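Local coordinates for putative peptidoglycan-binding/hydrolysing protein (Peptoclostridium difficile, PDB 5TV7), which probably binds peptidoglycan and may hydrolyse it, and is captured here with glutamine hydroxamate bound, at residues R41-Q46 and G139-N144; E60-E65 and A80-S85; A120-L125 and Y130-D135; S148-K151 and S156-G159. All blocks are in the same frame, centred on the assembly; numbering follows the deposited sequence.

Contact 1: residues R41-Q46 and G139-N144; sequences RDEHKQ and GSKTYN
Glu-43 and Lys-141 make this contact: one salt bridge at the surface, reaching across from helix 38-46 to the start of helix 140-152. Coming along 41-46, Arg-41 and Asp-42 turn to partners on their own side, Tyr-33 and Gln-38, before Glu-43 spans the gap. Its CA lies 9.6 Å from the CA of Lys-141, the nearest pair of alpha carbons, and side chains have to cover that distance. With CG anti to the backbone N (chi1 -165°) and the chain straight beyond it, the carboxylate is carried well clear of the helix. Lys-141 starts out toward it and bends at chi3 (63°), and the two side chains cross at about a right angle. NZ ends 2.7 Å from Glu-43 OE2. It does not come in along the carboxylate plane: this is a hydrogen-bonded salt bridge whose donor stands 47° above that plane. The bridge ties together two regions matched to different families of the peptidoglycan-binding clan, the first holding helix 38-46 and the second helix 140-152. Gly-139 is the N-cap of the second helix and Lys-141 sits in its first turn. NZ has a second oxygen, Asn-131 OD1, which further fixes the ammonium group. That asparagine belongs to the loop leading into helix 140-152, so the lysine links its own approach loop to the glutamate of the other helix.

Contact 2: residues E60-E65 and A80-S85; sequences EIFVPE and ASYTVS
A T-shaped pair of aromatic rings, Phe-62 and Tyr-82, joins two strands that are not sheet neighbours. Both belong to a five-stranded antiparallel sheet in the order 60-64, 26-32, 78-87, 92-96, 100-104, so the rings meet across the intervening strand 26-32, over the side chain of Ile-30, which touches both. The backbones are correspondingly far apart: the nearest alpha carbons, those of Phe-62 and Ala-80, are 8.3 Å from each other. The face of the sheet on which they meet is the one covered by helix 116-127, and Ile-123 of that helix rests on Tyr-82, closing the aromatic pair into the core. Phe-62, on the outermost strand, also packs on Leu-26 and Ile-134.

Phe-62 has CG anti to its main-chain nitrogen (chi1 174°), whereas CG of Tyr-82 stands anti to the carbonyl carbon (chi1 -59°); the two side chains run antiparallel alongside each other and bring the rings together with planes at 81° and centroids 4.8 Å apart. Tyr-82 supplies the edge and Phe-62 the face. The opposite face of Phe-62 has Pro-64 N toward its rim, so the ring is flanked on both faces. Ala-80 fills in at the side: its CB is 3.9 Å from Phe-62 CE1, and its carbonyl oxygen lies at the ring edge, near the ring plane. Beyond the pair, the Tyr-82 hydroxyl makes a weak hydrogen bond with Lys-119 NZ. Tyr-82 CE2 sits over the very centre of the Phe-62 ring, 3.5 Å above its plane.

Contact 3: residues A120-L125 and Y130-D135; sequences AAQIML and YNVGID
The irregular segment 130-135 runs back along helix residues 120-125 and comes close twice, with alpha carbons 5.4 Å apart at Leu-125 and Tyr-130 and again at Gln-122 and Ile-134. At the first of these the Tyr-130 N-H bonds to Leu-125 O at 3.0 Å, and the same oxygen lies in the plane of the tyrosine ring at its edge, near CD2. Leu-125 CD2 stands well off that plane, out past the rim, 4.1 Å from Tyr-130 CD2.

Val-132 puts CG2 between its backbone N and carbonyl carbon, and this methyl meets Gln-122 CB at 3.9 Å. Ile-134 uses both branches: CG1 lies against Gln-122 CB, while CG2 reaches Ile-123 CG1, the two isoleucines crossing at about a right angle.

The second approach depends on the buried amide of Gln-122. Its chain is extended beyond CG and lays the flat amide over the carbonyl of Gly-133, whose oxygen is 3.2 Å from Gln-122 CD, against a face and not hydrogen-bonded. OE1 takes the N-H of Ser-136 and, weakly and at a poor angle (122°), that of Asp-135, 3.1 Å from OE1 to N. NE2 is given to Thr-142 OG1 and more weakly to Ser-137 O, so both ends of the amide are held and its rotation fixed. Asp-135 finds its partners outside this contact: OD1 accepts Ser-137 N, and OD2 receives His-44 ND1 and Asn-47 ND2. The loop between helices 116-127 and 140-152 is thereby folded back on the first helix, within the region assigned to the peptidoglycan-binding clan.

Contact 4: residues S148-K151 and S156-G159; sequences SFQK and SADG. With HGA (glutamine hydroxamate), chain C.
The Gln-150 amide has Ser-156 O against one face, 3.2 Å from CD and almost straight over it, a contact of carbonyl on amide without a hydrogen bond. At its edges the polar ends are used. OE1 takes the N-H of Gly-159 in the carbonyl plane, on a lone pair, at 3.0 Å. NE2 gives a weak bond to Asp-158 OD1, a stronger one to Thr-165 OG1 and another weak one to Ile-160 O. The Asp-158 carboxylate is turned 53° against the amide, and the two side chains cross at about a right angle. Its chi1 of 58° folds CG back between N and the carbonyl carbon, which lets OD1 also accept Ile-160 N. The ligand amine N stands 3.0 Å from both Asp-158 OD1 and OD2, with its hydrogen bond going to OD2; Gln-150, itself lining the pocket, probably steadies that carboxylate through the weak bond. Ala-157 is the centre of an inverse gamma turn, and its CB rests 3.7 Å from Lys-151 CG toward the surface. Together with Thr-165, Ile-160 and Ala-164, which also bond the ligand, this Asp-Gly loop braced by a helix glutamine forms part of the glutamine hydroxamate pocket in the region assigned to the peptidoglycan-binding clan.

Overall arrangement
Contact 2 belongs to the antiparallel sheet and contacts 3 and 4 to the helical region that follows, while contact 1 reaches from helix 38-46 to helix 140-152. Along the chain contacts 2 and 3 both fall inside the loop that contact 1 closes, and contact 4 comes last. Contact 3 is central, its centre about 10 Å from that of contact 1, 9 Å from that of contact 2 and 15 Å from that of contact 4, touching all three: Phe-62 N bonds to Ile-134 O, and Tyr-130 packs on Phe-149. The centres of contacts 2 and 4 are about 23 Å apart, on opposite sides of the chain's centre, so the ligand pocket is remote from the sheet's aromatic pair.

Contact 1: residues R41-Q46 and G139-N144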
loop_
_atom_site.group_PDB
_atom_site.type_symbol
_atom_site.label_atom_id
_atom_site.label_comp_id
_atom_site.label_asym_id
_atom_site.label_seq_id
_atom_site.Cartn_x
_atom_site.Cartn_y
_atom_site.Cartn_z
ATOM N N ARG A 41 -7.993 2.384 13.372
ATOM C CA ARG A 41 -7.293 1.707 14.473
ATOM C C ARG A 41 -7.675 0.234 14.565
ATOM O O ARG A 41 -6.817 -0.613 14.787
ATOM C CB ARG A 41 -7.569 2.380 15.813
ATOM C CG ARG A 41 -6.813 3.677 16.035
ATOM C CD ARG A 41 -7.184 4.321 17.365
ATOM N NE ARG A 41 -7.093 3.386 18.496
ATOM C CZ ARG A 41 -5.976 3.075 19.162
ATOM N NH1 ARG A 41 -6.030 2.211 20.179
ATOM N NH2 ARG A 41 -4.804 3.608 18.829
ATOM N N ASP A 42 -8.960 -0.060 14.393
ATOM C CA ASP A 42 -9.453 -1.443 14.462
ATOM C C ASP A 42 -8.946 -2.274 13.294
ATOM O O ASP A 42 -8.640 -3.451 13.454
ATOM C CB ASP A 42 -10.981 -1.470 14.488
ATOM C CG ASP A 42 -11.555 -0.793 15.722
ATOM O OD1 ASP A 42 -10.928 -0.876 16.807
ATOM O OD2 ASP A 42 -12.643 -0.184 15.605
ATOM N N GLU A 43 -8.865 -1.651 12.124
ATOM C CA GLU A 43 -8.382 -2.334 10.934
ATOM C C GLU A 43 -6.895 -2.691 11.140
ATOM O O GLU A 43 -6.475 -3.810 10.850
ATOM C CB GLU A 43 -8.582 -1.446 9.701
ATOM C CG GLU A 43 -8.443 -2.180 8.375
ATOM C CD GLU A 43 -8.467 -1.259 7.154
ATOM O OE1 GLU A 43 -8.683 -0.031 7.298
ATOM O OE2 GLU A 43 -8.256 -1.777 6.035
ATOM N N HIS A 44 -6.127 -1.740 11.684
ATOM C CA HIS A 44 -4.695 -1.944 11.960
ATOM C C HIS A 44 -4.502 -2.985 13.055
ATOM O O HIS A 44 -3.622 -3.839 12.954
ATOM C CB HIS A 44 -4.019 -0.618 12.341
ATOM C CG HIS A 44 -2.551 -0.735 12.617
ATOM N ND1 HIS A 44 -1.623 -0.962 11.624
ATOM C CD2 HIS A 44 -1.844 -0.610 13.768
ATOM C CE1 HIS A 44 -0.411 -0.997 12.153
ATOM N NE2 HIS A 44 -0.517 -0.783 13.452
ATOM N N LYS A 45 -5.335 -2.899 14.091
ATOM C CA LYS A 45 -5.316 -3.842 15.198
ATOM C C LYS A 45 -5.460 -5.258 14.648
ATOM O O LYS A 45 -4.578 -6.097 14.843
ATOM C CB LYS A 45 -6.478 -3.540 16.164
ATOM C CG LYS A 45 -6.582 -4.448 17.383
ATOM C CD LYS A 45 -7.999 -4.471 17.959
ATOM C CE LYS A 45 -8.516 -3.098 18.376
ATOM N NZ LYS A 45 -7.669 -2.464 19.425
ATOM N N GLN A 46 -6.553 -5.510 13.929
ATOM C CA GLN A 46 -6.792 -6.837 13.384
ATOM C C GLN A 46 -5.690 -7.265 12.423
ATOM O O GLN A 46 -5.336 -8.436 12.385
ATOM C CB GLN A 46 -8.149 -6.936 12.692
ATOM C CG GLN A 46 -8.578 -8.390 12.495
ATOM C CD GLN A 46 -9.932 -8.550 11.831
ATOM O OE1 GLN A 46 -10.355 -7.712 11.034
ATOM N NE2 GLN A 46 -10.607 -9.655 12.134
ATOM N N GLY A 139 -0.794 -8.349 5.950
ATOM C CA GLY A 139 -1.745 -9.239 6.612
ATOM C C GLY A 139 -2.722 -9.841 5.619
ATOM O O GLY A 139 -2.477 -9.852 4.411
ATOM N N SER A 140 -3.851 -10.310 6.137
ATOM C CA SER A 140 -4.864 -10.979 5.322
ATOM C C SER A 140 -5.472 -10.143 4.206
ATOM O O SER A 140 -5.698 -10.660 3.118
ATOM C CB SER A 140 -5.978 -11.516 6.217
ATOM O OG SER A 140 -5.422 -12.434 7.139
ATOM N N LYS A 141 -5.751 -8.872 4.474
ATOM C CA LYS A 141 -6.336 -8.007 3.460
ATOM C C LYS A 141 -5.406 -7.799 2.291
ATOM O O LYS A 141 -5.863 -7.790 1.152
ATOM C CB LYS A 141 -6.782 -6.668 4.035
ATOM C CG LYS A 141 -7.996 -6.806 4.939
ATOM C CD LYS A 141 -8.560 -5.469 5.380
ATOM C CE LYS A 141 -9.073 -4.646 4.200
ATOM N NZ LYS A 141 -9.833 -3.440 4.656
ATOM N N THR A 142 -4.109 -7.656 2.580
ATOM C CA THR A 142 -3.098 -7.499 1.542
ATOM C C THR A 142 -2.983 -8.797 0.752
ATOM O O THR A 142 -2.881 -8.764 -0.466
ATOM C CB THR A 142 -1.705 -7.115 2.105
ATOM O OG1 THR A 142 -1.801 -5.900 2.870
ATOM C CG2 THR A 142 -0.711 -6.895 0.970
ATOM N N TYR A 143 -2.993 -9.925 1.452
ATOM C CA TYR A 143 -2.923 -11.228 0.803
ATOM C C TYR A 143 -4.078 -11.394 -0.175
ATOM O O TYR A 143 -3.848 -11.724 -1.330
ATOM C CB TYR A 143 -2.915 -12.368 1.832
ATOM C CG TYR A 143 -3.013 -13.752 1.212
ATOM C CD1 TYR A 143 -1.870 -14.419 0.762
ATOM C CD2 TYR A 143 -4.245 -14.384 1.051
ATOM C CE1 TYR A 143 -1.948 -15.677 0.185
ATOM C CE2 TYR A 143 -4.337 -15.642 0.463
ATOM C CZ TYR A 143 -3.181 -16.288 0.035
ATOM O OH TYR A 143 -3.237 -17.541 -0.548
ATOM N N ASN A 144 -5.307 -11.127 0.282
ATOM C CA ASN A 144 -6.497 -11.268 -0.576
ATOM C C ASN A 144 -6.418 -10.375 -1.798
ATOM O O ASN A 144 -6.763 -10.807 -2.896
ATOM C CB ASN A 144 -7.785 -10.961 0.191
ATOM C CG ASN A 144 -8.028 -11.918 1.349
ATOM O OD1 ASN A 144 -7.520 -13.038 1.378
ATOM N ND2 ASN A 144 -8.816 -11.469 2.316
#

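Contact 2: residues E60-E65 and A80-S85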
loop_
_atom_site.group_PDB
_atom_site.type_symbol
_atom_site.label_atom_id
_atom_site.label_comp_id
_atom_site.label_asym_id
_atom_site.label_seq_id
_atom_site.Cartn_x
_atom_site.Cartn_y
_atom_site.Cartn_z
ATOM N N GLU A 60 2.688 4.244 11.575
ATOM C CA GLU A 60 2.075 5.112 10.577
ATOM C C GLU A 60 1.060 4.369 9.734
ATOM O O GLU A 60 1.299 3.234 9.318
ATOM C CB GLU A 60 3.113 5.747 9.666
ATOM C CG GLU A 60 3.948 6.811 10.358
ATOM C CD GLU A 60 4.764 7.637 9.382
ATOM O OE1 GLU A 60 4.814 7.269 8.182
ATOM O OE2 GLU A 60 5.340 8.663 9.814
ATOM N N ILE A 61 -0.073 5.020 9.503
ATOM C CA ILE A 61 -1.125 4.482 8.666
ATOM C C ILE A 61 -1.539 5.598 7.728
ATOM O O ILE A 61 -1.804 6.716 8.177
ATOM C CB ILE A 61 -2.372 4.041 9.476
ATOM C CG1 ILE A 61 -1.970 3.143 10.661
ATOM C CG2 ILE A 61 -3.366 3.331 8.555
ATOM C CD1 ILE A 61 -3.080 2.899 11.648
ATOM N N PHE A 62 -1.563 5.309 6.430
ATOM C CA PHE A 62 -2.009 6.287 5.438
ATOM C C PHE A 62 -3.446 5.952 5.073
ATOM O O PHE A 62 -3.757 4.810 4.703
ATOM C CB PHE A 62 -1.107 6.288 4.203
ATOM C CG PHE A 62 -1.602 7.180 3.089
ATOM C CD1 PHE A 62 -1.515 8.565 3.189
ATOM C CD2 PHE A 62 -2.139 6.633 1.930
ATOM C CE1 PHE A 62 -1.963 9.384 2.158
ATOM C CE2 PHE A 62 -2.595 7.446 0.900
ATOM C CZ PHE A 62 -2.503 8.821 1.015
ATOM N N VAL A 63 -4.315 6.953 5.197
ATOM C CA VAL A 63 -5.734 6.805 4.921
ATOM C C VAL A 63 -6.069 7.607 3.678
ATOM O O VAL A 63 -6.032 8.835 3.713
ATOM C CB VAL A 63 -6.581 7.328 6.094
ATOM C CG1 VAL A 63 -8.066 7.219 5.780
ATOM C CG2 VAL A 63 -6.234 6.573 7.370
ATOM N N PRO A 64 -6.389 6.919 2.569
ATOM C CA PRO A 64 -6.730 7.652 1.358
ATOM C C PRO A 64 -8.090 8.343 1.452
ATOM O O PRO A 64 -8.957 7.913 2.219
ATOM C CB PRO A 64 -6.736 6.575 0.269
ATOM C CG PRO A 64 -6.908 5.295 0.975
ATOM C CD PRO A 64 -6.464 5.457 2.389
ATOM N N GLU A 65 -8.249 9.421 0.691
ATOM C CA GLU A 65 -9.514 10.154 0.653
ATOM C C GLU A 65 -10.644 9.283 0.066
ATOM O O GLU A 65 -11.823 9.526 0.354
ATOM C CB GLU A 65 -9.361 11.477 -0.120
ATOM C CG GLU A 65 -9.000 11.328 -1.597
ATOM C CD GLU A 65 -8.663 12.651 -2.287
ATOM O OE1 GLU A 65 -8.434 12.624 -3.519
ATOM O OE2 GLU A 65 -8.613 13.718 -1.619
ATOM N N ALA A 80 -0.840 13.865 2.452
ATOM C CA ALA A 80 0.195 13.291 1.597
ATOM C C ALA A 80 -0.431 12.897 0.270
ATOM O O ALA A 80 -1.589 12.494 0.221
ATOM C CB ALA A 80 0.852 12.089 2.260
ATOM N N SER A 81 0.347 13.028 -0.796
ATOM C CA SER A 81 -0.091 12.728 -2.149
ATOM C C SER A 81 0.997 11.879 -2.837
ATOM O O SER A 81 2.116 12.346 -3.034
ATOM C CB SER A 81 -0.327 14.045 -2.884
ATOM O OG SER A 81 -0.796 13.832 -4.194
ATOM N N TYR A 82 0.667 10.632 -3.180
ATOM C CA TYR A 82 1.641 9.707 -3.776
ATOM C C TYR A 82 1.425 9.430 -5.246
ATOM O O TYR A 82 0.291 9.256 -5.698
ATOM C CB TYR A 82 1.597 8.343 -3.079
ATOM C CG TYR A 82 1.889 8.356 -1.606
ATOM C CD1 TYR A 82 3.185 8.495 -1.138
ATOM C CD2 TYR A 82 0.872 8.167 -0.672
ATOM C CE1 TYR A 82 3.466 8.478 0.220
ATOM C CE2 TYR A 82 1.141 8.153 0.695
ATOM C CZ TYR A 82 2.440 8.310 1.133
ATOM O OH TYR A 82 2.714 8.300 2.480
ATOM N N THR A 83 2.533 9.333 -5.971
ATOM C CA THR A 83 2.554 8.939 -7.380
ATOM C C THR A 83 3.625 7.851 -7.495
ATOM O O THR A 83 4.419 7.667 -6.582
ATOM C CB THR A 83 2.858 10.106 -8.317
ATOM O OG1 THR A 83 4.057 10.757 -7.892
ATOM C CG2 THR A 83 1.713 11.117 -8.307
ATOM N N VAL A 84 3.662 7.155 -8.624
ATOM C CA VAL A 84 4.543 6.016 -8.799
ATOM C C VAL A 84 5.403 6.142 -10.034
ATOM O O VAL A 84 4.915 6.511 -11.103
ATOM C CB VAL A 84 3.705 4.719 -8.956
ATOM C CG1 VAL A 84 4.609 3.509 -9.163
ATOM C CG2 VAL A 84 2.810 4.506 -7.746
ATOM N N SER A 85 6.681 5.809 -9.878
ATOM C CA SER A 85 7.626 5.808 -10.973
ATOM C C SER A 85 8.277 4.438 -10.986
ATOM O O SER A 85 8.859 4.009 -9.988
ATOM C CB SER A 85 8.707 6.864 -10.782
ATOM O OG SER A 85 9.596 6.830 -11.888
#

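Contact 3: residues A120-L125 and Y130-D135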
loop_
_atom_site.group_PDB
_atom_site.type_symbol
_atom_site.label_atom_id
_atom_site.label_comp_id
_atom_site.label_asym_id
_atom_site.label_seq_id
_atom_site.Cartn_x
_atom_site.Cartn_y
_atom_site.Cartn_z
ATOM N N ALA A 120 4.781 0.199 -0.179
ATOM C CA ALA A 120 4.759 0.513 -1.600
ATOM C C ALA A 120 3.714 -0.319 -2.328
ATOM O O ALA A 120 2.939 0.211 -3.127
ATOM C CB ALA A 120 6.132 0.299 -2.219
ATOM N N ALA A 121 3.672 -1.612 -2.027
ATOM C CA ALA A 121 2.691 -2.503 -2.652
ATOM C C ALA A 121 1.271 -2.093 -2.269
ATOM O O ALA A 121 0.380 -2.108 -3.100
ATOM C CB ALA A 121 2.951 -3.953 -2.257
ATOM N N GLN A 122 1.079 -1.694 -1.011
ATOM C CA GLN A 122 -0.242 -1.297 -0.534
ATOM C C GLN A 122 -0.729 -0.030 -1.220
ATOM O O GLN A 122 -1.909 0.094 -1.530
ATOM C CB GLN A 122 -0.239 -1.134 0.991
ATOM C CG GLN A 122 -0.181 -2.488 1.687
ATOM C CD GLN A 122 0.096 -2.413 3.172
ATOM O OE1 GLN A 122 0.657 -1.429 3.686
ATOM N NE2 GLN A 122 -0.274 -3.473 3.873
ATOM N N ILE A 123 0.184 0.907 -1.433
ATOM C CA ILE A 123 -0.142 2.124 -2.126
ATOM C C ILE A 123 -0.576 1.810 -3.558
ATOM O O ILE A 123 -1.605 2.282 -3.993
ATOM C CB ILE A 123 1.020 3.115 -2.098
ATOM C CG1 ILE A 123 1.102 3.722 -0.694
ATOM C CG2 ILE A 123 0.809 4.207 -3.139
ATOM C CD1 ILE A 123 2.392 4.438 -0.401
HETATM N N MSE A 124 0.186 0.983 -4.250
HETATM C CA MSE A 124 -0.142 0.619 -5.638
HETATM C C MSE A 124 -1.440 -0.161 -5.747
HETATM O O MSE A 124 -2.257 0.100 -6.640
HETATM C CB MSE A 124 1.039 -0.148 -6.231
HETATM C CG MSE A 124 2.180 0.835 -6.469
HETATM SE SE MSE A 124 3.623 0.004 -7.502
HETATM C CE MSE A 124 4.313 -1.135 -6.091
ATOM N N LEU A 125 -1.651 -1.113 -4.844
ATOM C CA LEU A 125 -2.895 -1.903 -4.839
ATOM C C LEU A 125 -4.088 -0.982 -4.582
ATOM O O LEU A 125 -5.128 -1.092 -5.249
ATOM C CB LEU A 125 -2.835 -3.013 -3.798
ATOM C CG LEU A 125 -1.883 -4.161 -4.090
ATOM C CD1 LEU A 125 -1.627 -4.979 -2.832
ATOM C CD2 LEU A 125 -2.439 -5.045 -5.197
ATOM N N TYR A 130 -8.005 -1.805 -4.851
ATOM C CA TYR A 130 -8.065 -2.828 -3.798
ATOM C C TYR A 130 -8.180 -2.195 -2.424
ATOM O O TYR A 130 -7.627 -1.113 -2.152
ATOM C CB TYR A 130 -6.879 -3.808 -3.892
ATOM C CG TYR A 130 -6.912 -4.541 -5.210
ATOM C CD1 TYR A 130 -7.688 -5.698 -5.375
ATOM C CD2 TYR A 130 -6.262 -4.022 -6.324
ATOM C CE1 TYR A 130 -7.769 -6.335 -6.604
ATOM C CE2 TYR A 130 -6.341 -4.654 -7.556
ATOM C CZ TYR A 130 -7.096 -5.803 -7.686
ATOM O OH TYR A 130 -7.168 -6.392 -8.914
ATOM N N ASN A 131 -8.925 -2.875 -1.570
ATOM C CA ASN A 131 -9.143 -2.434 -0.234
ATOM C C ASN A 131 -8.155 -3.171 0.678
ATOM O O ASN A 131 -8.322 -4.350 0.994
ATOM C CB ASN A 131 -10.597 -2.702 0.131
ATOM C CG ASN A 131 -10.998 -2.070 1.435
ATOM O OD1 ASN A 131 -10.169 -1.816 2.298
ATOM N ND2 ASN A 131 -12.285 -1.834 1.596
ATOM N N VAL A 132 -7.076 -2.477 1.013
ATOM C CA VAL A 132 -6.059 -2.976 1.925
ATOM C C VAL A 132 -5.768 -1.782 2.803
ATOM O O VAL A 132 -5.942 -0.642 2.371
ATOM C CB VAL A 132 -4.746 -3.394 1.218
ATOM C CG1 VAL A 132 -5.017 -4.375 0.104
ATOM C CG2 VAL A 132 -3.995 -2.194 0.647
ATOM N N GLY A 133 -5.342 -2.011 4.024
ATOM C CA GLY A 133 -4.955 -0.891 4.880
ATOM C C GLY A 133 -3.526 -0.569 4.502
ATOM O O GLY A 133 -2.732 -1.490 4.264
ATOM N N ILE A 134 -3.189 0.715 4.406
ATOM C CA ILE A 134 -1.824 1.107 4.053
ATOM C C ILE A 134 -1.054 1.397 5.335
ATOM O O ILE A 134 -0.899 2.556 5.745
ATOM C CB ILE A 134 -1.812 2.303 3.090
ATOM C CG1 ILE A 134 -2.639 1.959 1.843
ATOM C CG2 ILE A 134 -0.375 2.670 2.727
ATOM C CD1 ILE A 134 -2.983 3.152 0.989
ATOM N N ASP A 135 -0.587 0.319 5.966
ATOM C CA ASP A 135 0.139 0.392 7.247
ATOM C C ASP A 135 1.470 -0.344 7.259
ATOM O O ASP A 135 2.007 -0.605 8.323
ATOM C CB ASP A 135 -0.745 -0.160 8.370
ATOM C CG ASP A 135 -1.114 -1.644 8.184
ATOM O OD1 ASP A 135 -0.695 -2.292 7.182
ATOM O OD2 ASP A 135 -1.844 -2.156 9.062
#

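Contact 4: residues S148-K151 and S156-G159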
loop_
_atom_site.group_PDB
_atom_site.type_symbol
_atom_site.label_atom_id
_atom_site.label_comp_id
_atom_site.label_asym_id
_atom_site.label_seq_id
_atom_site.Cartn_x
_atom_site.Cartn_y
_atom_site.Cartn_z
ATOM N N SER A 148 -6.219 -11.571 -5.695
ATOM C CA SER A 148 -7.213 -11.031 -6.636
ATOM C C SER A 148 -6.556 -10.336 -7.823
ATOM O O SER A 148 -6.970 -10.510 -8.968
ATOM C CB SER A 148 -8.150 -10.038 -5.938
ATOM O OG SER A 148 -8.952 -10.689 -4.981
ATOM N N PHE A 149 -5.560 -9.511 -7.518
ATOM C CA PHE A 149 -4.792 -8.804 -8.528
ATOM C C PHE A 149 -4.128 -9.785 -9.468
ATOM O O PHE A 149 -4.190 -9.634 -10.683
ATOM C CB PHE A 149 -3.743 -7.895 -7.864
ATOM C CG PHE A 149 -2.784 -7.266 -8.833
ATOM C CD1 PHE A 149 -3.136 -6.135 -9.543
ATOM C CD2 PHE A 149 -1.513 -7.796 -9.017
ATOM C CE1 PHE A 149 -2.239 -5.537 -10.435
ATOM C CE2 PHE A 149 -0.612 -7.205 -9.897
ATOM C CZ PHE A 149 -0.979 -6.082 -10.613
ATOM N N GLN A 150 -3.490 -10.797 -8.902
ATOM C CA GLN A 150 -2.821 -11.807 -9.712
ATOM C C GLN A 150 -3.800 -12.540 -10.623
ATOM O O GLN A 150 -3.497 -12.787 -11.803
ATOM C CB GLN A 150 -2.050 -12.776 -8.813
ATOM C CG GLN A 150 -0.813 -12.137 -8.222
ATOM C CD GLN A 150 -0.213 -12.913 -7.075
ATOM O OE1 GLN A 150 -0.904 -13.655 -6.375
ATOM N NE2 GLN A 150 1.076 -12.699 -6.841
ATOM N N LYS A 151 -4.975 -12.881 -10.096
ATOM C CA LYS A 151 -5.976 -13.550 -10.931
ATOM C C LYS A 151 -6.457 -12.623 -12.039
ATOM O O LYS A 151 -6.552 -13.032 -13.187
ATOM C CB LYS A 151 -7.158 -14.045 -10.110
ATOM C CG LYS A 151 -6.830 -15.261 -9.253
ATOM C CD LYS A 151 -8.005 -15.634 -8.356
ATOM C CE LYS A 151 -7.750 -16.929 -7.589
ATOM N NZ LYS A 151 -8.897 -17.218 -6.676
ATOM N N SER A 156 0.382 -16.014 -11.623
ATOM C CA SER A 156 0.162 -17.087 -10.666
ATOM C C SER A 156 -0.314 -16.438 -9.354
ATOM O O SER A 156 0.304 -15.503 -8.843
ATOM C CB SER A 156 1.434 -17.902 -10.447
ATOM O OG SER A 156 1.680 -18.727 -11.561
ATOM N N ALA A 157 -1.444 -16.922 -8.849
ATOM C CA ALA A 157 -2.080 -16.335 -7.692
ATOM C C ALA A 157 -1.612 -16.957 -6.387
ATOM O O ALA A 157 -2.393 -17.539 -5.649
ATOM C CB ALA A 157 -3.584 -16.444 -7.842
ATOM N N ASP A 158 -0.326 -16.805 -6.107
ATOM C CA ASP A 158 0.267 -17.362 -4.885
ATOM C C ASP A 158 0.264 -16.398 -3.690
ATOM O O ASP A 158 0.718 -16.766 -2.608
ATOM C CB ASP A 158 1.698 -17.854 -5.164
ATOM C CG ASP A 158 2.613 -16.756 -5.708
ATOM O OD1 ASP A 158 2.194 -15.575 -5.741
ATOM O OD2 ASP A 158 3.760 -17.077 -6.100
ATOM N N GLY A 159 -0.231 -15.171 -3.885
ATOM C CA GLY A 159 -0.283 -14.183 -2.818
ATOM C C GLY A 159 1.068 -13.604 -2.441
ATOM O O GLY A 159 1.182 -12.897 -1.452
HETATM N N HGA C . 4.487 -14.385 -7.210
HETATM C CA HGA C . 5.902 -14.227 -7.506
HETATM C CB HGA C . 6.456 -15.570 -7.997
HETATM C CG HGA C . 7.934 -15.787 -7.646
HETATM C CD HGA C . 8.152 -16.054 -6.169
HETATM O OE1 HGA C . 8.861 -15.303 -5.523
HETATM N NE2 HGA C . 7.544 -17.114 -5.629
HETATM O OZ2 HGA C . 7.665 -17.399 -4.269
HETATM C C HGA C . 6.087 -13.125 -8.530
HETATM O O HGA C . 5.233 -12.215 -8.572
HETATM O OXT HGA C . 7.088 -13.128 -9.287
#